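Local coordinates for protein putative sarcosine dimethylglycine methyltransferase (Galdieria sulphuraria, PDB 2O57) that is not functionally confirmed but probably transfers methyl groups from S-adenosylmethionine to sarcosine or dimethylglycine, at residues 89-94 / 119-124; 107-112 / 135-140. All coordinates share one frame; numbering follows the deposited sequence.

Interaction 1: 89-94 / 119-124; sequences LGAGYG and KRNEEY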
# COMPACT_ATOMS: atom_id res chain seq x y z
N LEU A 89 4.21 -2.98 -19.53
CA LEU A 89 5.66 -3.04 -19.63
C LEU A 89 6.17 -4.30 -18.91
O LEU A 89 6.08 -4.41 -17.68
CB LEU A 89 6.29 -1.76 -19.06
CG LEU A 89 6.12 -0.46 -19.85
CD1 LEU A 89 6.76 0.69 -19.10
CD2 LEU A 89 6.81 -0.57 -21.24
N GLY A 90 6.66 -5.25 -19.68
CA GLY A 90 7.16 -6.51 -19.12
C GLY A 90 6.01 -7.49 -19.02
O GLY A 90 5.84 -8.17 -18.02
N ALA A 91 5.22 -7.58 -20.09
CA ALA A 91 3.95 -8.30 -20.04
C ALA A 91 4.00 -9.85 -19.87
O ALA A 91 2.98 -10.47 -19.61
CB ALA A 91 3.14 -7.91 -21.28
N GLY A 92 5.17 -10.46 -20.08
CA GLY A 92 5.34 -11.92 -19.95
C GLY A 92 4.45 -12.61 -20.95
O GLY A 92 4.46 -12.28 -22.13
N TYR A 93 3.66 -13.56 -20.47
CA TYR A 93 2.74 -14.31 -21.31
C TYR A 93 1.42 -13.62 -21.54
O TYR A 93 0.56 -14.16 -22.25
CB TYR A 93 2.50 -15.73 -20.78
CG TYR A 93 3.76 -16.56 -20.75
CD1 TYR A 93 4.30 -17.07 -21.95
CD2 TYR A 93 4.43 -16.83 -19.55
CE1 TYR A 93 5.48 -17.82 -21.95
CE2 TYR A 93 5.63 -17.59 -19.53
CZ TYR A 93 6.13 -18.10 -20.74
OH TYR A 93 7.28 -18.85 -20.80
N GLY A 94 1.25 -12.44 -20.94
CA GLY A 94 0.10 -11.60 -21.22
C GLY A 94 -1.04 -11.80 -20.25
O GLY A 94 -2.15 -11.37 -20.50
N LYS A 119 5.37 -14.66 -28.58
CA LYS A 119 4.65 -15.54 -29.49
C LYS A 119 3.54 -16.32 -28.76
O LYS A 119 2.41 -16.42 -29.27
CB LYS A 119 5.60 -16.47 -30.23
CG LYS A 119 6.55 -15.73 -31.19
CD LYS A 119 5.80 -14.98 -32.33
CE LYS A 119 6.64 -14.85 -33.61
NZ LYS A 119 7.79 -13.86 -33.58
N ARG A 120 3.85 -16.84 -27.56
CA ARG A 120 2.83 -17.55 -26.76
C ARG A 120 1.69 -16.66 -26.35
O ARG A 120 0.55 -17.09 -26.37
CB ARG A 120 3.41 -18.22 -25.50
CG ARG A 120 4.21 -19.39 -25.83
CD ARG A 120 4.51 -20.24 -24.64
NE ARG A 120 5.65 -21.04 -25.00
CZ ARG A 120 6.61 -21.43 -24.17
NH1 ARG A 120 6.57 -21.10 -22.89
NH2 ARG A 120 7.62 -22.14 -24.65
N ASN A 121 2.03 -15.43 -25.90
CA ASN A 121 1.06 -14.37 -25.60
C ASN A 121 0.04 -14.18 -26.76
O ASN A 121 -1.17 -14.28 -26.55
CB ASN A 121 1.83 -13.06 -25.29
CG ASN A 121 0.94 -11.99 -24.67
OD1 ASN A 121 -0.29 -12.15 -24.60
ND2 ASN A 121 1.55 -10.85 -24.26
N GLU A 122 0.53 -13.93 -27.97
CA GLU A 122 -0.35 -13.79 -29.15
C GLU A 122 -1.24 -15.04 -29.32
O GLU A 122 -2.41 -14.91 -29.61
CB GLU A 122 0.46 -13.54 -30.44
CG GLU A 122 1.22 -12.22 -30.46
CD GLU A 122 2.04 -12.01 -31.73
OE1 GLU A 122 2.85 -12.88 -32.11
OE2 GLU A 122 1.87 -10.95 -32.35
N GLU A 123 -0.66 -16.23 -29.14
CA GLU A 123 -1.39 -17.50 -29.30
C GLU A 123 -2.55 -17.55 -28.30
O GLU A 123 -3.71 -17.83 -28.70
CB GLU A 123 -0.48 -18.73 -29.12
CG GLU A 123 0.48 -18.97 -30.31
CD GLU A 123 1.64 -19.99 -30.06
OE1 GLU A 123 1.80 -20.50 -28.92
OE2 GLU A 123 2.41 -20.27 -31.03
N TYR A 124 -2.25 -17.27 -27.03
CA TYR A 124 -3.28 -17.19 -25.96
C TYR A 124 -4.37 -16.18 -26.27
O TYR A 124 -5.54 -16.46 -26.04
CB TYR A 124 -2.70 -16.86 -24.58
CG TYR A 124 -1.77 -17.90 -24.02
CD1 TYR A 124 -2.13 -19.25 -24.02
CD2 TYR A 124 -0.52 -17.54 -23.53
CE1 TYR A 124 -1.26 -20.22 -23.52
CE2 TYR A 124 0.34 -18.48 -23.02
CZ TYR A 124 -0.02 -19.81 -23.02
OH TYR A 124 0.87 -20.75 -22.55
O HOH W 1 4.34 -10.45 -24.16
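The Tyr93 side chain lies alongside that of Arg120, both pointing the same way, with the ring and guanidinium planes only 5° apart. Tyr93 CD1 sits 3.8 Å from Arg120 CB, and further out Tyr93 CE1 is 3.7 Å from Arg120 CD, so the ring runs along the aliphatic part of the arginine, extended from CG to NE, and on to NH1. At the far end Tyr93 OH and Arg120 NH1 are 3.2 Å apart, but the angle is too poor for a hydrogen bond. Phe37 meets the tyrosine ring and forms a cation-pi contact with Arg120.

Asn121 approaches the turn backbone. Its CG stands anti to the backbone N (chi1 -167°), which swings the amide over to Gly94, where OD1 is 3.4 Å from Gly94 CA. A side chain on Gly94 would run into this oxygen, and the residue's backbone angles alone already call for glycine. A water links the segments, donating to Gly92 O at 2.7 Å and accepting from Asn121 ND2 at 2.8 Å. Tyr93 O and Asn121 OD1, both acceptors, face each other at 3.2 Å; Arg98 probably eases this, donating to Tyr93 O through NH2 and, weakly, to Asn121 OD1 through NH1. Tyr124 adds its ring edge near Tyr93 O.

Residues 91-94 form a type II' turn, closed by Gly94 N to Ala91 O (2.9 Å). The glycine-rich sequence is consistent with the cofactor-binding loop of Rossmann-like methyltransferases. The loop leads from strand 85-89 into helix 95-104, with Gly94 as N-cap, and rests against helix 115-128, while Ala91 and Asn121 both touch Cys110 of strand 107-112.

Interaction 2: 107-112 / 135-140; sequences SIDCLN and TVKYGS
With CG anti to the carbonyl carbon in Asp109 (chi1 -67°) and OG1 between the backbone N and carbonyl carbon in Thr135 (chi1 71°), the two side chains run side by side in the same direction, and Thr135 OG1 donates to Asp109 OD1. The separation, 2.5 Å, is very short, and its exact value is doubtful. Lys137 crosses the same carboxylate obliquely: its extended chain lays CE 3.5 Å from Asp109 OD2, and the bend at the last torsion (chi4 -74°) sets NZ, which stays 4.1 Å from that oxygen, beyond a salt bridge. OD2 instead pairs with Lys85 and accepts from Tyr151 OH. With an alanine here, Thr135 OG1 would probably lose this acceptor, and Lys85 and Tyr151 would lose this carboxylate.

The backbones pair in parallel, Asp109 to Asn112 facing Thr135 to Tyr138. Cys110 N reaches Thr135 O at 2.8 Å in an almost straight bond, and Cys110 O receives Lys137 N at 2.8 Å. Together with helix 115-128 this forms a beta-alpha-beta unit of the Rossmann-like methyltransferase fold, in which 134-138 is the outermost strand at this side of the chain's sheet. Cys110 and Val136 face that helix, both touching Asn121; Asp109, Thr135, Leu111 and Lys137 occupy the other face.

Past the strand end the pairing changes. Gly139 N still donates to Asn112 O, at 3.3 Å, but from above the carbonyl plane. The Asn112 amide is held outside this pair, ND2 donating to Gln117 OE1 and OD1 accepting from Gly92 N. Leu111 spreads its methyl groups over the departing chain: CD1 lies 3.6 Å from Gly139 N, and CD2 lies 3.7 Å from Ser140 O.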
# COMPACT_ATOMS: atom_id res chain seq x y z
N SER A 107 -8.17 -1.69 -23.84
CA SER A 107 -7.24 -2.29 -24.79
C SER A 107 -5.82 -2.20 -24.23
O SER A 107 -5.45 -1.20 -23.60
CB SER A 107 -7.32 -1.52 -26.11
OG SER A 107 -8.63 -1.66 -26.68
N ILE A 108 -5.03 -3.24 -24.45
CA ILE A 108 -3.68 -3.31 -23.89
C ILE A 108 -2.66 -3.60 -24.99
O ILE A 108 -2.80 -4.58 -25.73
CB ILE A 108 -3.54 -4.44 -22.82
CG1 ILE A 108 -4.54 -4.26 -21.65
CG2 ILE A 108 -2.09 -4.53 -22.29
CD1 ILE A 108 -4.17 -3.18 -20.69
N ASP A 109 -1.60 -2.78 -25.04
CA ASP A 109 -0.42 -3.14 -25.83
C ASP A 109 0.61 -3.71 -24.86
O ASP A 109 0.96 -3.06 -23.88
CB ASP A 109 0.18 -1.93 -26.53
CG ASP A 109 -0.72 -1.35 -27.61
OD1 ASP A 109 -1.59 -2.06 -28.14
OD2 ASP A 109 -0.54 -0.19 -27.94
N CYS A 110 1.12 -4.91 -25.17
CA CYS A 110 2.14 -5.54 -24.34
C CYS A 110 3.50 -5.25 -24.96
O CYS A 110 3.66 -5.36 -26.19
CB CYS A 110 1.90 -7.07 -24.27
SG CYS A 110 0.39 -7.57 -23.50
N LEU A 111 4.46 -4.84 -24.13
CA LEU A 111 5.84 -4.69 -24.58
C LEU A 111 6.69 -5.65 -23.80
O LEU A 111 6.67 -5.64 -22.56
CB LEU A 111 6.36 -3.25 -24.41
CG LEU A 111 7.73 -2.98 -25.04
CD1 LEU A 111 7.66 -3.08 -26.55
CD2 LEU A 111 8.18 -1.57 -24.62
N ASN A 112 7.42 -6.50 -24.50
CA ASN A 112 8.16 -7.54 -23.80
C ASN A 112 9.40 -7.89 -24.62
O ASN A 112 9.33 -7.91 -25.86
CB ASN A 112 7.24 -8.75 -23.65
CG ASN A 112 7.69 -9.73 -22.59
OD1 ASN A 112 7.85 -9.37 -21.42
ND2 ASN A 112 7.80 -11.00 -22.97
N THR A 135 -2.43 -6.24 -28.25
CA THR A 135 -1.36 -6.36 -29.21
C THR A 135 -0.08 -6.69 -28.49
O THR A 135 0.12 -6.31 -27.35
CB THR A 135 -1.17 -5.09 -30.07
OG1 THR A 135 -0.62 -4.07 -29.24
CG2 THR A 135 -2.46 -4.62 -30.62
N VAL A 136 0.81 -7.42 -29.14
CA VAL A 136 2.03 -7.80 -28.48
C VAL A 136 3.17 -7.27 -29.33
O VAL A 136 3.28 -7.61 -30.52
CB VAL A 136 2.17 -9.37 -28.35
CG1 VAL A 136 3.45 -9.73 -27.60
CG2 VAL A 136 0.97 -10.00 -27.64
N LYS A 137 4.03 -6.45 -28.72
CA LYS A 137 5.18 -5.84 -29.41
C LYS A 137 6.47 -6.25 -28.70
O LYS A 137 6.49 -6.40 -27.49
CB LYS A 137 5.05 -4.31 -29.38
CG LYS A 137 3.63 -3.74 -29.74
CD LYS A 137 3.50 -2.28 -29.21
CE LYS A 137 2.14 -1.62 -29.58
NZ LYS A 137 2.00 -1.23 -31.04
N TYR A 138 7.52 -6.50 -29.48
CA TYR A 138 8.84 -6.77 -28.98
C TYR A 138 9.53 -5.43 -28.76
O TYR A 138 9.40 -4.52 -29.58
CB TYR A 138 9.64 -7.60 -29.98
CG TYR A 138 11.12 -7.71 -29.67
CD1 TYR A 138 11.60 -8.71 -28.83
CD2 TYR A 138 12.05 -6.81 -30.22
CE1 TYR A 138 12.96 -8.83 -28.54
CE2 TYR A 138 13.41 -6.92 -29.94
CZ TYR A 138 13.85 -7.94 -29.10
OH TYR A 138 15.20 -8.09 -28.80
N GLY A 139 10.24 -5.31 -27.64
CA GLY A 139 11.12 -4.19 -27.46
C GLY A 139 11.54 -3.92 -26.03
O GLY A 139 11.30 -4.74 -25.11
N SER A 140 12.18 -2.76 -25.88
CA SER A 140 12.86 -2.35 -24.66
C SER A 140 12.13 -1.17 -24.03
O SER A 140 11.62 -0.32 -24.76
CB SER A 140 14.27 -1.92 -25.07
OG SER A 140 14.91 -1.19 -24.05

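From the N terminus, strand 85-89 runs into the loop 89-94, followed by helix 95-104, strand 107-112, helix 115-128 and strand 134-138. Interaction 1 closes the span from the glycine-rich loop 89-94 to helix 115-128, with 107-112 lying within it; interaction 2 closes the span from 107-112 to 135-140, with 119-124 lying within that. Their segments therefore alternate and the two closures cross. Their centres are about 8 Å apart and they meet directly: Gly90 N hydrogen-bonds to Leu111 O (2.9 Å), Gly92 N hydrogen-bonds to Asn112 OD1, and Ala91 CB packs on Cys110 CB. Loop, edge strand and crossover helix are thus joined around strand 107-112.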